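Uncharacterized protein MTH_862 (Methanothermobacter thermautotrophicus, PDB 2R47) is of unknown function, an archaeal protein of the DUF2124 family with two copies in the assembly, built on a mixed beta-sheet flanked by helices. Local coordinates at residues 93-98 with 126-131. Numbering follows the deposited sequence. Where two conformers were deposited one is given.
Sequences GLSMPG and MDMFAR
S95 OG is hydrogen-bonded to the carbonyl oxygen of G92, just before its own segment, and touches the helix that begins at M128: M128 CG lies 3.1 Å from S95 OG, a close approach of a methylene to a hydroxyl oxygen. M128 CB is farther from the same oxygen, at 3.9 Å, so the methionine meets the hydroxyl with the first part of its chain. Its CG stands anti to the backbone N (chi1 -159°), which sends it across to the serine before the chain bends at chi2 and chi3; a bound sulfate, probably from the crystallisation liquor, lies about 4 Å from this side chain. With chi1 at 67°, S95 OG sits between its backbone N and carbonyl carbon, where it reaches both G92 O and M128 CG. S95 CB points toward the helix and approaches the CD1-CE1 bond of the F129 ring obliquely, 4.0 Å from F129 CD1 and 4.1 Å from F129 CE1. The serine thus meets two consecutive helix residues, its hydroxyl mainly against M128 CG, though also near F129 CD1, and its methylene against the ring. The buried F129 ring also meets W134, with planes about 20° apart, and F140; W134 in turn touches L94 and S95, joining both segments to helix 134-137. R131 folds back along its own segment, where R131 NH1 donates to M126 O at 2.8 Å and ties the side chain to the turn just before the helix. The two segments, the first with a weak hydrogen bond from G93 N to the oxidised cysteine at position 38, follow the C-terminal ends of the neighbouring parallel strands 88-91 and 118-125, an arrangement characteristic of alpha/beta folds, in which loops from adjacent parallel strands pack together at the C-terminal end of those strands.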
# COMPACT_ATOMS: atom_id res chain seq x y z
N GLY A 93 -12.02 2.41 1.60
CA GLY A 93 -12.35 2.18 3.01
C GLY A 93 -13.40 3.14 3.52
O GLY A 93 -14.16 2.79 4.44
N LEU A 94 -13.49 4.35 2.94
CA LEU A 94 -14.52 5.31 3.41
C LEU A 94 -15.94 4.78 3.24
O LEU A 94 -16.88 5.24 3.94
CB LEU A 94 -14.44 6.63 2.66
CG LEU A 94 -13.19 7.48 2.89
CD1 LEU A 94 -13.26 8.79 2.08
CD2 LEU A 94 -13.07 7.79 4.36
N SER A 95 -16.10 3.86 2.30
CA SER A 95 -17.45 3.35 1.95
C SER A 95 -17.82 2.14 2.81
O SER A 95 -18.92 1.59 2.69
CB SER A 95 -17.58 3.00 0.46
OG SER A 95 -16.78 1.91 0.09
N MET A 96 -16.91 1.69 3.65
CA MET A 96 -17.14 0.47 4.44
C MET A 96 -18.11 0.75 5.59
O MET A 96 -18.02 1.78 6.21
CB MET A 96 -15.83 -0.12 5.00
CG MET A 96 -15.26 0.65 6.19
SD MET A 96 -13.94 -0.16 7.12
CE MET A 96 -12.53 0.32 6.16
N PRO A 97 -19.05 -0.18 5.86
CA PRO A 97 -19.95 -0.01 7.01
C PRO A 97 -19.20 -0.02 8.35
O PRO A 97 -18.23 -0.76 8.48
CB PRO A 97 -20.91 -1.23 6.92
CG PRO A 97 -20.72 -1.74 5.49
CD PRO A 97 -19.34 -1.39 5.07
N GLY A 98 -19.62 0.81 9.31
CA GLY A 98 -19.10 0.73 10.69
C GLY A 98 -18.14 1.84 11.05
O GLY A 98 -17.74 2.01 12.20
N MET A 126 -11.80 -4.16 -5.41
CA MET A 126 -12.93 -5.09 -5.40
C MET A 126 -14.26 -4.36 -5.59
O MET A 126 -15.28 -4.77 -5.01
CB MET A 126 -12.95 -5.93 -4.09
CG MET A 126 -11.59 -6.59 -3.79
SD MET A 126 -10.88 -7.56 -5.13
CE MET A 126 -11.95 -9.01 -5.05
N ASP A 127 -14.24 -3.26 -6.36
CA ASP A 127 -15.45 -2.52 -6.77
C ASP A 127 -16.20 -1.91 -5.58
O ASP A 127 -17.43 -1.81 -5.59
CB ASP A 127 -16.38 -3.44 -7.56
CG ASP A 127 -17.11 -2.72 -8.68
OD1 ASP A 127 -16.80 -1.54 -9.01
OD2 ASP A 127 -18.02 -3.38 -9.24
N MET A 128 -15.45 -1.50 -4.57
CA MET A 128 -16.06 -1.09 -3.31
C MET A 128 -17.05 0.03 -3.50
O MET A 128 -18.14 0.00 -2.91
CB MET A 128 -14.97 -0.65 -2.31
CG MET A 128 -15.39 -0.69 -0.85
SD MET A 128 -15.68 -2.37 -0.23
CE MET A 128 -14.08 -3.14 -0.57
N PHE A 129 -16.70 1.06 -4.26
CA PHE A 129 -17.61 2.19 -4.37
C PHE A 129 -18.94 1.85 -5.06
O PHE A 129 -20.01 2.28 -4.62
CB PHE A 129 -16.96 3.36 -5.06
CG PHE A 129 -15.92 4.05 -4.23
CD1 PHE A 129 -16.24 4.49 -2.95
CD2 PHE A 129 -14.66 4.28 -4.73
CE1 PHE A 129 -15.27 5.18 -2.16
CE2 PHE A 129 -13.69 4.96 -3.96
CZ PHE A 129 -14.01 5.37 -2.67
N ALA A 130 -18.86 1.17 -6.19
CA ALA A 130 -20.07 0.73 -6.90
C ALA A 130 -20.97 -0.10 -5.95
O ALA A 130 -22.20 0.10 -5.87
CB ALA A 130 -19.68 -0.11 -8.08
N ARG A 131 -20.34 -1.02 -5.25
CA ARG A 131 -21.06 -1.96 -4.36
C ARG A 131 -21.77 -1.26 -3.21
O ARG A 131 -22.86 -1.65 -2.79
CB ARG A 131 -20.12 -3.06 -3.89
CG ARG A 131 -19.67 -3.94 -5.06
CD ARG A 131 -18.53 -4.85 -4.70
NE ARG A 131 -18.83 -5.69 -3.56
CZ ARG A 131 -17.94 -6.01 -2.62
NH1 ARG A 131 -16.69 -5.53 -2.69
NH2 ARG A 131 -18.33 -6.79 -1.61